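Peptidoglycan synthetase penicillin-binding protein 3 (Bifidobacterium adolescentis, PDB 4YE5) probably binds penicillin and probably acts as a transpeptidase that cross-links the peptides of peptidoglycan during cell-wall synthesis. Local coordinates at residues M156-G161 with G274-V279; T216-R221 with P426-K431; D222-T227 with A257-D262; T372-P377 with N407-T412; I519-K524 with P537-I542. One frame throughout, in Å; residues are numbered along the deposited sequence.

Contact 1: residues M156-G161 with G274-V279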
# COMPACT_ATOMS: atom_id res chain seq x y z
N MSE A 156 -2.28 5.03 -8.45
CA MSE A 156 -2.11 3.93 -7.49
C MSE A 156 -3.31 2.93 -7.46
O MSE A 156 -3.72 2.47 -6.39
CB MSE A 156 -1.79 4.49 -6.08
CG MSE A 156 -2.93 5.29 -5.40
SE MSE A 156 -2.45 5.97 -3.60
CE MSE A 156 -2.66 7.85 -3.99
N GLY A 157 -3.84 2.60 -8.63
CA GLY A 157 -5.09 1.85 -8.73
C GLY A 157 -5.06 0.50 -8.04
O GLY A 157 -5.98 0.14 -7.31
N SER A 158 -3.99 -0.26 -8.24
CA SER A 158 -3.95 -1.61 -7.68
C SER A 158 -3.53 -1.57 -6.23
O SER A 158 -3.80 -2.52 -5.46
CB SER A 158 -3.01 -2.51 -8.48
OG SER A 158 -1.69 -1.96 -8.47
N LEU A 159 -2.88 -0.48 -5.82
CA LEU A 159 -2.57 -0.30 -4.40
C LEU A 159 -3.84 0.01 -3.59
O LEU A 159 -3.99 -0.44 -2.47
CB LEU A 159 -1.54 0.83 -4.20
CG LEU A 159 -1.05 1.07 -2.77
CD1 LEU A 159 -0.42 -0.18 -2.18
CD2 LEU A 159 -0.08 2.24 -2.71
N LEU A 160 -4.71 0.84 -4.15
CA LEU A 160 -6.00 1.12 -3.52
C LEU A 160 -6.86 -0.14 -3.52
O LEU A 160 -7.49 -0.47 -2.54
CB LEU A 160 -6.72 2.25 -4.26
CG LEU A 160 -6.15 3.64 -3.93
CD1 LEU A 160 -6.76 4.72 -4.79
CD2 LEU A 160 -6.35 3.94 -2.46
N GLY A 161 -6.86 -0.85 -4.65
CA GLY A 161 -7.59 -2.09 -4.77
C GLY A 161 -9.02 -1.86 -5.22
O GLY A 161 -9.25 -1.23 -6.27
N GLY A 274 -5.18 -8.62 -8.79
CA GLY A 274 -3.92 -8.91 -8.14
C GLY A 274 -3.29 -7.67 -7.54
O GLY A 274 -3.59 -6.54 -7.95
N ALA A 275 -2.42 -7.90 -6.57
CA ALA A 275 -1.64 -6.84 -5.95
C ALA A 275 -0.80 -6.10 -6.98
O ALA A 275 -0.45 -6.65 -8.04
CB ALA A 275 -0.72 -7.43 -4.89
N SER A 276 -0.48 -4.85 -6.66
CA SER A 276 0.49 -4.08 -7.41
C SER A 276 1.76 -4.90 -7.52
O SER A 276 2.19 -5.51 -6.53
CB SER A 276 0.83 -2.79 -6.68
OG SER A 276 1.95 -2.17 -7.29
N ARG A 277 2.37 -4.90 -8.70
CA ARG A 277 3.67 -5.56 -8.84
C ARG A 277 4.72 -5.04 -7.83
O ARG A 277 5.57 -5.79 -7.38
CB ARG A 277 4.20 -5.39 -10.25
CG ARG A 277 5.38 -6.28 -10.53
CD ARG A 277 5.97 -6.01 -11.90
NE ARG A 277 4.97 -5.99 -12.96
CZ ARG A 277 4.54 -7.07 -13.61
NH1 ARG A 277 4.98 -8.28 -13.29
NH2 ARG A 277 3.65 -6.92 -14.57
N ALA A 278 4.68 -3.74 -7.51
CA ALA A 278 5.58 -3.19 -6.49
C ALA A 278 5.45 -3.92 -5.15
O ALA A 278 6.44 -4.12 -4.44
CB ALA A 278 5.34 -1.66 -6.32
N VAL A 279 4.23 -4.31 -4.80
CA VAL A 279 3.99 -5.06 -3.55
C VAL A 279 4.47 -6.51 -3.63
O VAL A 279 5.11 -7.02 -2.70
CB VAL A 279 2.46 -5.04 -3.16
CG1 VAL A 279 2.17 -5.99 -1.99
CG2 VAL A 279 2.01 -3.62 -2.81
O HOH W 1 -1.48 -3.67 -4.26
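Ser158 and Ser276 meet where the short helix 157-160 lies against the start of helix 277-280, and this pair is the tight part of the contact. The hydroxyl OG of Ser158 rests on the methylene of its partner, 3.2 Å from Ser276 CB; a chi1 of 59° places it between its own backbone N and carbonyl carbon, against CA and CB of Ser276. Serine suits both places, being short enough for the two backbones to come close, with CA atoms 5.1 Å apart. Beside the pair the two main chains are joined through a water, which donates to Ser158 O at 2.9 Å and accepts from Ser276 N at 2.9 Å. Ser276 also stands at the N-cap position of its helix, although the capping bond from Ala278 N is weak and doubtful.

The packing slackens on both flanks. On the buried one, Leu159 CD1 only approaches Val279 CG2, at 4.3 Å, two branched chains suited to an interior that Leu376 extends beyond Val279. Toward the partly exposed Gly274 and Ala275, Ser158 CB stands 4.1 Å from Gly274 O, a loose approach to a main-chain carbonyl.

Helix 157-160 falls in the sequence region assigned to the dimerisation family and 274-279 in that of the transpeptidase family. The chemistry implies an indirect polar link, one water between Ser158 O and Ser276 N, with sparse packing apart from the serine pair.

Contact 2: residues T216-R221 with P426-K431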
# COMPACT_ATOMS: atom_id res chain seq x y z
N THR A 216 -6.17 7.73 6.57
CA THR A 216 -5.20 8.61 5.93
C THR A 216 -3.89 7.87 5.68
O THR A 216 -3.30 7.32 6.61
CB THR A 216 -4.93 9.85 6.82
OG1 THR A 216 -6.13 10.64 6.91
CG2 THR A 216 -3.81 10.71 6.25
N LEU A 217 -3.44 7.86 4.42
CA LEU A 217 -2.20 7.16 4.02
C LEU A 217 -1.01 8.08 4.24
O LEU A 217 -1.17 9.29 4.31
CB LEU A 217 -2.26 6.78 2.53
CG LEU A 217 -3.51 6.01 2.06
CD1 LEU A 217 -3.33 5.58 0.57
CD2 LEU A 217 -3.67 4.81 2.97
N THR A 218 0.19 7.50 4.33
CA THR A 218 1.41 8.30 4.26
C THR A 218 1.73 8.70 2.81
O THR A 218 2.56 9.58 2.57
CB THR A 218 2.60 7.52 4.80
OG1 THR A 218 2.76 6.33 4.01
CG2 THR A 218 2.39 7.14 6.30
N ILE A 219 1.08 8.04 1.85
CA ILE A 219 1.30 8.33 0.43
C ILE A 219 0.91 9.77 0.12
O ILE A 219 -0.14 10.24 0.55
CB ILE A 219 0.45 7.41 -0.48
CG1 ILE A 219 0.79 5.94 -0.26
CG2 ILE A 219 0.61 7.80 -1.97
CD1 ILE A 219 2.17 5.51 -0.82
N ASP A 220 1.76 10.46 -0.62
CA ASP A 220 1.46 11.81 -1.12
C ASP A 220 1.06 11.70 -2.59
O ASP A 220 1.82 11.18 -3.40
CB ASP A 220 2.71 12.69 -1.04
CG ASP A 220 2.44 14.13 -1.48
OD1 ASP A 220 2.40 14.37 -2.71
OD2 ASP A 220 2.26 15.01 -0.61
N ARG A 221 -0.13 12.22 -2.90
CA ARG A 221 -0.75 12.11 -4.22
C ARG A 221 0.18 12.68 -5.30
O ARG A 221 0.31 12.09 -6.36
CB ARG A 221 -2.07 12.91 -4.21
CG ARG A 221 -3.15 12.49 -5.20
CD ARG A 221 -4.41 13.37 -5.06
NE ARG A 221 -4.06 14.77 -5.25
CZ ARG A 221 -4.24 15.45 -6.38
NH1 ARG A 221 -4.83 14.90 -7.42
NH2 ARG A 221 -3.84 16.71 -6.44
N PRO A 426 10.17 0.24 11.72
CA PRO A 426 9.13 -0.41 10.92
C PRO A 426 8.60 0.61 9.90
O PRO A 426 8.41 1.77 10.25
CB PRO A 426 8.05 -0.76 11.96
CG PRO A 426 8.29 0.22 13.09
CD PRO A 426 9.77 0.44 13.12
N GLN A 427 8.39 0.20 8.66
CA GLN A 427 7.82 1.14 7.69
C GLN A 427 6.36 1.39 7.99
O GLN A 427 5.71 0.57 8.65
CB GLN A 427 7.98 0.60 6.27
CG GLN A 427 9.42 0.67 5.80
CD GLN A 427 9.72 -0.43 4.81
OE1 GLN A 427 9.44 -1.61 5.08
NE2 GLN A 427 10.31 -0.07 3.68
N ARG A 428 5.84 2.51 7.50
CA ARG A 428 4.44 2.86 7.73
C ARG A 428 3.78 3.31 6.43
O ARG A 428 4.37 4.06 5.67
CB ARG A 428 4.31 3.99 8.76
CG ARG A 428 2.88 4.22 9.22
CD ARG A 428 2.81 5.17 10.44
NE ARG A 428 3.28 6.51 10.11
CZ ARG A 428 2.82 7.64 10.64
NH1 ARG A 428 1.84 7.61 11.54
NH2 ARG A 428 3.32 8.80 10.25
N ILE A 429 2.56 2.85 6.19
CA ILE A 429 1.79 3.36 5.07
C ILE A 429 0.43 3.91 5.53
O ILE A 429 -0.18 4.75 4.84
CB ILE A 429 1.61 2.30 3.96
CG1 ILE A 429 1.14 2.96 2.66
CG2 ILE A 429 0.68 1.20 4.42
CD1 ILE A 429 1.23 2.05 1.46
N ILE A 430 -0.05 3.45 6.69
CA ILE A 430 -1.26 4.02 7.29
C ILE A 430 -0.86 5.07 8.34
O ILE A 430 -0.31 4.74 9.38
CB ILE A 430 -2.14 2.95 7.97
CG1 ILE A 430 -2.53 1.84 6.98
CG2 ILE A 430 -3.40 3.59 8.57
CD1 ILE A 430 -3.23 2.33 5.72
N LYS A 431 -1.12 6.34 8.04
CA LYS A 431 -0.69 7.44 8.89
C LYS A 431 -1.66 7.67 10.06
O LYS A 431 -1.24 7.81 11.22
CB LYS A 431 -0.57 8.70 8.04
CG LYS A 431 -0.43 10.02 8.77
CD LYS A 431 -0.04 11.08 7.74
CE LYS A 431 -0.06 12.46 8.31
NZ LYS A 431 0.29 13.47 7.28
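An antiparallel strand pairing joins 216-221 to 426-431, within a mixed sheet where strand 214-217 lies between 35-36 and 430-434. Leu217 and Ile430 form the non-hydrogen-bonded pair, and backbone bonds flank it: Lys431 N gives to Thr216 O at 2.8 Å, while Thr218 N reaches Ile429 O at 2.8 Å. That same Ile429 oxygen lies 3.2 Å from Leu217 CA, a CA-H...O contact.

The side chains of the pair diverge at their roots, yet Ile430 CD1 swings back to Leu217 CD2 at 3.7 Å. These branched apolar chains suit a face of the pairing covered by helix 172-176, whose Ile173 touches Leu217 and Met176 touches Ile430. Beyond the paired residues both chains continue as loop, and Ile219 and Ile429 run side by side there, CG1 to CG1 at 4.2 Å.

Thr218 packs with its methyl and bonds with its hydroxyl. Its CG2, set anti to the carbonyl carbon by a chi1 of 59°, packs on Lys431 CB at 3.8 Å and lies oblique to the Arg428 guanidinium, 4.0 Å from NE; its OG1 is hydrogen-bonded to Ile255 O. Lys431 CA lies over one face of the guanidinium, offset toward the rim, while NE is in a salt bridge with Asp254 and NH1 is bonded to Gln443 O. Lys431, extended beyond CG, runs alongside Thr216, CD near CG2, and carries its ammonium to Thr38 OG1.

Contact 3: residues D222-T227 with A257-D262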
# COMPACT_ATOMS: atom_id res chain seq x y z
N ASP A 222 0.83 13.80 -5.01
CA ASP A 222 1.74 14.44 -5.98
C ASP A 222 3.02 13.65 -6.20
O ASP A 222 3.50 13.52 -7.33
CB ASP A 222 2.05 15.88 -5.57
CG ASP A 222 0.78 16.72 -5.34
OD1 ASP A 222 0.04 16.96 -6.32
OD2 ASP A 222 0.50 17.10 -4.17
N VAL A 223 3.61 13.11 -5.14
CA VAL A 223 4.80 12.27 -5.32
C VAL A 223 4.43 10.96 -6.04
O VAL A 223 5.16 10.49 -6.92
CB VAL A 223 5.49 11.95 -3.98
CG1 VAL A 223 6.71 11.04 -4.19
CG2 VAL A 223 5.89 13.27 -3.25
N GLN A 224 3.31 10.37 -5.66
CA GLN A 224 2.86 9.13 -6.28
C GLN A 224 2.60 9.35 -7.77
O GLN A 224 3.02 8.57 -8.62
CB GLN A 224 1.57 8.62 -5.61
CG GLN A 224 1.07 7.28 -6.20
CD GLN A 224 1.87 6.06 -5.71
OE1 GLN A 224 2.48 6.09 -4.65
NE2 GLN A 224 1.81 4.98 -6.46
N TRP A 225 1.92 10.44 -8.09
CA TRP A 225 1.61 10.74 -9.49
C TRP A 225 2.89 10.94 -10.29
O TRP A 225 3.02 10.39 -11.39
CB TRP A 225 0.72 11.98 -9.64
CG TRP A 225 0.32 12.22 -11.08
CD1 TRP A 225 -0.81 11.75 -11.70
CD2 TRP A 225 1.04 12.97 -12.07
NE1 TRP A 225 -0.83 12.17 -13.01
CE2 TRP A 225 0.30 12.91 -13.27
CE3 TRP A 225 2.25 13.68 -12.06
CZ2 TRP A 225 0.72 13.53 -14.44
CZ3 TRP A 225 2.67 14.29 -13.24
CH2 TRP A 225 1.91 14.21 -14.41
N TYR A 226 3.83 11.71 -9.76
CA TYR A 226 5.07 11.96 -10.52
C TYR A 226 5.90 10.67 -10.69
O TYR A 226 6.53 10.43 -11.72
CB TYR A 226 5.91 13.07 -9.90
CG TYR A 226 6.99 13.58 -10.84
CD1 TYR A 226 6.69 14.51 -11.84
CD2 TYR A 226 8.28 13.13 -10.74
CE1 TYR A 226 7.68 14.96 -12.72
CE2 TYR A 226 9.28 13.56 -11.62
CZ TYR A 226 8.97 14.48 -12.60
OH TYR A 226 9.97 14.92 -13.45
N THR A 227 5.90 9.84 -9.65
CA THR A 227 6.67 8.61 -9.73
C THR A 227 6.07 7.67 -10.79
O THR A 227 6.81 7.06 -11.57
CB THR A 227 6.71 7.91 -8.36
OG1 THR A 227 7.33 8.79 -7.41
CG2 THR A 227 7.53 6.63 -8.45
N ALA A 257 5.58 7.15 -1.67
CA ALA A 257 5.12 6.61 -2.95
C ALA A 257 5.53 5.16 -3.08
O ALA A 257 6.61 4.77 -2.63
CB ALA A 257 5.68 7.42 -4.16
N LEU A 258 4.66 4.36 -3.71
CA LEU A 258 4.95 2.96 -3.98
C LEU A 258 4.26 2.64 -5.28
O LEU A 258 3.02 2.52 -5.32
CB LEU A 258 4.41 2.07 -2.85
CG LEU A 258 4.65 0.56 -2.93
CD1 LEU A 258 6.17 0.27 -3.06
CD2 LEU A 258 4.08 -0.16 -1.70
N ALA A 259 5.04 2.53 -6.34
CA ALA A 259 4.48 2.66 -7.69
C ALA A 259 4.95 1.57 -8.63
O ALA A 259 6.04 1.02 -8.45
CB ALA A 259 4.87 4.03 -8.27
N ASP A 260 4.13 1.25 -9.62
CA ASP A 260 4.54 0.33 -10.67
C ASP A 260 4.14 0.90 -12.03
O ASP A 260 3.40 1.89 -12.11
CB ASP A 260 3.97 -1.08 -10.46
CG ASP A 260 2.44 -1.11 -10.46
OD1 ASP A 260 1.81 -0.60 -11.41
OD2 ASP A 260 1.87 -1.62 -9.47
N SER A 261 4.67 0.31 -13.10
CA SER A 261 4.43 0.80 -14.46
C SER A 261 3.12 0.29 -15.05
O SER A 261 2.79 0.61 -16.19
CB SER A 261 5.58 0.33 -15.37
OG SER A 261 5.71 -1.07 -15.24
N ASP A 262 2.38 -0.54 -14.33
CA ASP A 262 1.10 -0.99 -14.92
C ASP A 262 0.06 0.10 -14.74
O ASP A 262 0.15 0.92 -13.84
CB ASP A 262 0.63 -2.28 -14.27
CG ASP A 262 1.65 -3.38 -14.39
OD1 ASP A 262 2.03 -3.70 -15.54
OD2 ASP A 262 2.13 -3.88 -13.34
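Gln224 and Leu258 are joined by two hydrogen bonds in which one side-chain amide meets the backbone N-H and C=O of one residue. Leu258 N gives to Gln224 OE1 at 2.9 Å, in the carbonyl plane and on a lone pair, with an N-H...O angle of 159°. In return Gln224 NE2 gives to Leu258 O at 3.0 Å; the acceptor lies in the amide plane of the glutamine, but the donor stands well above the plane of the leucine carbonyl. Glutamine suits the place because a single group supplies an acceptor and a donor. Its chain leaves the helix with CG anti to the backbone N and bends at chi2 (77°), which turns the amide along the strand. Two bonds fix the rotation of that amide, and a second N-H of NE2 goes to Glu228.

Strand 255-260 is an outermost strand of the five-stranded antiparallel sheet of the transpeptidase domain, and helix 221-238 packs against it, the two short axes 7.7 Å apart and inclined by 25°. Leu258 turns its N-H and C=O away from strand 242-249, where no further strand of this sheet follows, and the glutamine bonds both.

Apolar contacts fill the rest. Ala257 CB meets Val223 CG1 at 3.8 Å, and Ala259 CB meets Thr227 CG2 at 3.7 Å, alanine being small enough to bring the helix close.

Within the helix, Thr227 OG1 donates to Val223 O at 2.8 Å, from the face of that carbonyl opposite to Thr227 N. The hydroxyl is thereby occupied, and the methyl is presented to the strand.

Contact 4: residues T372-P377 with N407-T412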
# COMPACT_ATOMS: atom_id res chain seq x y z
N THR A 372 7.58 -7.11 6.21
CA THR A 372 7.77 -5.68 6.50
C THR A 372 6.91 -5.23 7.68
O THR A 372 7.22 -4.26 8.37
CB THR A 372 7.37 -4.80 5.31
OG1 THR A 372 5.98 -5.02 5.02
CG2 THR A 372 8.22 -5.15 4.08
N GLY A 373 5.82 -5.96 7.92
CA GLY A 373 4.86 -5.56 8.93
C GLY A 373 3.80 -4.63 8.35
O GLY A 373 2.86 -4.26 9.04
N LEU A 374 3.94 -4.25 7.08
CA LEU A 374 2.93 -3.40 6.43
C LEU A 374 1.59 -4.10 6.20
O LEU A 374 0.56 -3.45 6.06
CB LEU A 374 3.44 -2.87 5.10
CG LEU A 374 4.62 -1.88 5.14
CD1 LEU A 374 5.30 -1.83 3.78
CD2 LEU A 374 4.17 -0.50 5.58
N ASN A 375 1.63 -5.43 6.13
CA ASN A 375 0.43 -6.25 5.88
C ASN A 375 -0.29 -5.96 4.57
O ASN A 375 -1.51 -6.09 4.50
CB ASN A 375 -0.57 -6.14 7.03
CG ASN A 375 0.03 -6.49 8.37
OD1 ASN A 375 0.78 -7.47 8.50
ND2 ASN A 375 -0.28 -5.69 9.39
N LEU A 376 0.44 -5.57 3.54
CA LEU A 376 -0.15 -5.39 2.21
C LEU A 376 -0.58 -6.75 1.69
O LEU A 376 0.17 -7.72 1.81
CB LEU A 376 0.88 -4.77 1.27
CG LEU A 376 1.22 -3.32 1.65
CD1 LEU A 376 2.53 -2.88 1.06
CD2 LEU A 376 0.09 -2.42 1.19
N PRO A 377 -1.81 -6.84 1.14
CA PRO A 377 -2.23 -8.12 0.55
C PRO A 377 -1.29 -8.51 -0.60
O PRO A 377 -0.96 -7.65 -1.41
CB PRO A 377 -3.64 -7.82 0.03
CG PRO A 377 -4.14 -6.71 0.95
CD PRO A 377 -2.91 -5.86 1.16
N ASN A 407 11.72 -8.05 -1.57
CA ASN A 407 10.85 -7.16 -2.34
C ASN A 407 11.38 -5.74 -2.24
O ASN A 407 12.35 -5.49 -1.50
CB ASN A 407 9.37 -7.27 -1.93
CG ASN A 407 9.15 -7.07 -0.45
OD1 ASN A 407 9.64 -6.10 0.14
ND2 ASN A 407 8.43 -8.00 0.17
N VAL A 408 10.78 -4.83 -2.99
CA VAL A 408 11.30 -3.47 -3.01
C VAL A 408 11.21 -2.78 -1.64
O VAL A 408 12.08 -1.95 -1.31
CB VAL A 408 10.66 -2.62 -4.16
CG1 VAL A 408 9.22 -2.21 -3.83
CG2 VAL A 408 11.51 -1.37 -4.45
N MSE A 409 10.20 -3.12 -0.84
CA MSE A 409 10.05 -2.49 0.48
C MSE A 409 11.17 -2.93 1.43
O MSE A 409 11.71 -2.13 2.20
CB MSE A 409 8.68 -2.81 1.11
CG MSE A 409 7.47 -2.29 0.33
SE MSE A 409 6.90 -3.53 -1.07
CE MSE A 409 6.04 -4.93 0.00
N GLN A 410 11.48 -4.21 1.40
CA GLN A 410 12.55 -4.75 2.24
C GLN A 410 13.92 -4.17 1.84
O GLN A 410 14.73 -3.80 2.69
CB GLN A 410 12.61 -6.27 2.11
CG GLN A 410 11.43 -6.98 2.76
CD GLN A 410 11.46 -8.46 2.45
OE1 GLN A 410 11.79 -8.85 1.33
NE2 GLN A 410 11.13 -9.30 3.44
N LEU A 411 14.17 -4.10 0.54
CA LEU A 411 15.44 -3.56 0.06
C LEU A 411 15.57 -2.09 0.49
O LEU A 411 16.62 -1.65 0.96
CB LEU A 411 15.50 -3.66 -1.46
CG LEU A 411 16.82 -3.21 -2.09
CD1 LEU A 411 17.95 -3.96 -1.44
CD2 LEU A 411 16.79 -3.44 -3.60
N THR A 412 14.48 -1.36 0.36
CA THR A 412 14.47 0.06 0.63
C THR A 412 14.64 0.30 2.13
O THR A 412 15.38 1.19 2.53
CB THR A 412 13.17 0.70 0.11
OG1 THR A 412 13.15 0.61 -1.32
CG2 THR A 412 13.08 2.16 0.51
O HOH W 2 7.86 -8.36 3.20
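Thr372 OG1 has two hydrogen-bond partners: Leu374 N, at 3.0 Å, which closes an ST turn, and Glu379 OE2. With the hydroxyl held at a chi1 of 61°, the methyl CG2 lies anti to the carbonyl carbon and is turned to helix 408-419, where it meets Met409 CB at 3.8 Å and Gln410 CG at 3.9 Å. Threonine thus suits the loop by ordering it with one branch and packing with the other.

Met409, present as selenomethionine, meets two leucines of the loop. Leu374 CD1 crosses it at CG, 4.1 Å away, and Leu376 CD1 lies 4.2 Å from its terminal CE. The flexible, unbranched chain bends at chi2 and chi3 to follow both leucines.

The helix start is a capping box. Asn407 OD1 accepts from Gln410 N at 2.9 Å, with the donor nearly along the C=O axis, and Gln410 OE1 accepts in turn from Asn407 N at 3.0 Å. The other end of the glutamine amide, NE2, is hydrogen-bonded to Gln370 O and Glu381 O, tying the cap to the loop region. A water bridges Asn407 ND2 and Thr372 N.

This is the join between the loop following helix 356-365 and helix 408-419 in the transpeptidase region. Its chemistry implies a division of labour: the direct contacts across are mainly apolar, while the polar link between the segments is the water.

Contact 5: residues I519-K524 with P537-I542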
# COMPACT_ATOMS: atom_id res chain seq x y z
N ILE A 519 15.12 6.26 -2.32
CA ILE A 519 14.38 6.07 -3.55
C ILE A 519 14.95 4.84 -4.18
O ILE A 519 16.15 4.78 -4.46
CB ILE A 519 14.66 7.22 -4.55
CG1 ILE A 519 14.30 8.58 -3.93
CG2 ILE A 519 13.87 7.01 -5.84
CD1 ILE A 519 15.00 9.74 -4.67
N THR A 520 14.11 3.85 -4.42
CA THR A 520 14.59 2.64 -5.04
C THR A 520 13.80 2.38 -6.31
O THR A 520 12.59 2.54 -6.34
CB THR A 520 14.42 1.44 -4.08
OG1 THR A 520 15.14 1.70 -2.87
CG2 THR A 520 14.96 0.16 -4.73
N VAL A 521 14.50 1.98 -7.37
CA VAL A 521 13.87 1.66 -8.64
C VAL A 521 14.34 0.28 -9.11
O VAL A 521 15.52 -0.05 -8.99
CB VAL A 521 14.20 2.72 -9.72
CG1 VAL A 521 13.74 2.24 -11.14
CG2 VAL A 521 13.51 4.04 -9.38
N VAL A 522 13.41 -0.53 -9.62
CA VAL A 522 13.74 -1.83 -10.21
C VAL A 522 13.07 -1.92 -11.57
O VAL A 522 11.86 -1.73 -11.67
CB VAL A 522 13.24 -3.00 -9.32
CG1 VAL A 522 13.69 -4.32 -9.89
CG2 VAL A 522 13.74 -2.82 -7.87
N LEU A 523 13.85 -2.21 -12.62
CA LEU A 523 13.33 -2.35 -13.98
C LEU A 523 13.69 -3.71 -14.52
O LEU A 523 14.82 -4.17 -14.35
CB LEU A 523 13.95 -1.28 -14.92
CG LEU A 523 13.90 0.17 -14.44
CD1 LEU A 523 14.69 1.06 -15.42
CD2 LEU A 523 12.45 0.67 -14.33
N LYS A 524 12.74 -4.35 -15.19
CA LYS A 524 13.00 -5.65 -15.81
C LYS A 524 13.33 -5.49 -17.28
O LYS A 524 12.58 -4.86 -18.02
CB LYS A 524 11.81 -6.61 -15.65
CG LYS A 524 12.10 -8.01 -16.27
CD LYS A 524 11.00 -9.03 -15.92
CE LYS A 524 11.25 -10.35 -16.69
NZ LYS A 524 10.44 -11.51 -16.15
N PRO A 537 19.50 6.50 -13.59
CA PRO A 537 18.95 7.79 -14.03
C PRO A 537 17.47 7.92 -13.64
O PRO A 537 17.00 9.02 -13.39
CB PRO A 537 19.08 7.72 -15.56
CG PRO A 537 20.30 6.79 -15.78
CD PRO A 537 20.13 5.75 -14.70
N VAL A 538 16.75 6.81 -13.60
CA VAL A 538 15.35 6.84 -13.18
C VAL A 538 15.23 7.27 -11.72
O VAL A 538 14.38 8.09 -11.41
CB VAL A 538 14.62 5.49 -13.48
CG1 VAL A 538 13.10 5.56 -13.11
CG2 VAL A 538 14.80 5.12 -14.96
N THR A 539 16.10 6.79 -10.82
CA THR A 539 15.99 7.24 -9.43
C THR A 539 16.30 8.72 -9.35
O THR A 539 15.73 9.44 -8.54
CB THR A 539 16.93 6.49 -8.45
OG1 THR A 539 18.28 6.95 -8.63
CG2 THR A 539 16.84 4.98 -8.67
N ALA A 540 17.24 9.17 -10.18
CA ALA A 540 17.64 10.57 -10.21
C ALA A 540 16.56 11.54 -10.73
O ALA A 540 16.47 12.69 -10.28
CB ALA A 540 18.97 10.75 -11.01
N GLU A 541 15.74 11.08 -11.67
CA GLU A 541 14.58 11.86 -12.12
C GLU A 541 13.59 12.07 -10.96
O GLU A 541 13.06 13.15 -10.76
CB GLU A 541 13.86 11.14 -13.26
CG GLU A 541 14.61 11.11 -14.59
CD GLU A 541 14.71 12.49 -15.23
OE1 GLU A 541 13.63 13.12 -15.41
OE2 GLU A 541 15.85 12.95 -15.52
N ILE A 542 13.35 11.01 -10.20
CA ILE A 542 12.49 11.12 -9.02
C ILE A 542 13.16 12.02 -7.99
O ILE A 542 12.54 12.94 -7.45
CB ILE A 542 12.19 9.73 -8.45
CG1 ILE A 542 11.42 8.90 -9.48
CG2 ILE A 542 11.42 9.83 -7.10
CD1 ILE A 542 11.44 7.38 -9.18
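Strand 519-524 and helix 537-542 run at 140° to each other, with short axes 8.0 Å apart, the helix lying across one face of the strand. The strand is the middle one of the five-stranded antiparallel sheet of the transpeptidase domain, whose fold is that of the beta-lactamase clan, and the helix is part of the layer that covers this sheet.

Every second residue of the strand, Ile519, Val521 and Leu523, faces the helix, which answers with Val538, Thr539 and Ile542. Val521 lies at the centre: its CG1 meets Val538 CG1 at 3.9 Å, the two chains crossing at about a right angle, while its CG2 touches Ile542 CD1 at 3.9 Å. Beta-branched valine is at home in a strand, and here its two methyls divide between Val538 on one side and Thr539 with Ile542 on the other. At one end Ile519 and Ile542 pass in opposite directions, with their CG2 atoms 3.9 Å apart; at the other, Leu523 CD1 reaches Val538 CG2 at 4.1 Å. Helix 221-238 packs on the same residues, its Val230 touching both Val538 and Ile542.

Thr539 is the one polar side chain among the six. Its OG1 turns back to the helix, bonding to Gly536 O and also to Thr508 OG1 of strand 501-510, so a buried hydroxyl is satisfied. A chi1 of 75° leaves its methyl anti to the carbonyl carbon and directed at the strand, where Thr539 CG2 approaches Val521 CG2 to 3.5 Å.

Overall arrangement
Contacts 2, 3, 4 and 5 are buried, whereas contact 1 is partly open. Contacts 3 and 5 hold the same five-stranded sheet, one at an outermost strand and the other at its middle strand, and they touch through Thr227 and Ile542. Their chemistry differs accordingly: an edge strand offers peptide groups that a side chain can bond, while in the middle strand the backbone bonds go to its two neighbours, and side chains meet the helix. Contact 2 belongs to the other sheet and is the one built on backbone pairing; Ile219 links it to contact 3 and Gln427 to contact 4. Contacts 1 and 4 both include a bridging water, and Val279 meets Met409 between them.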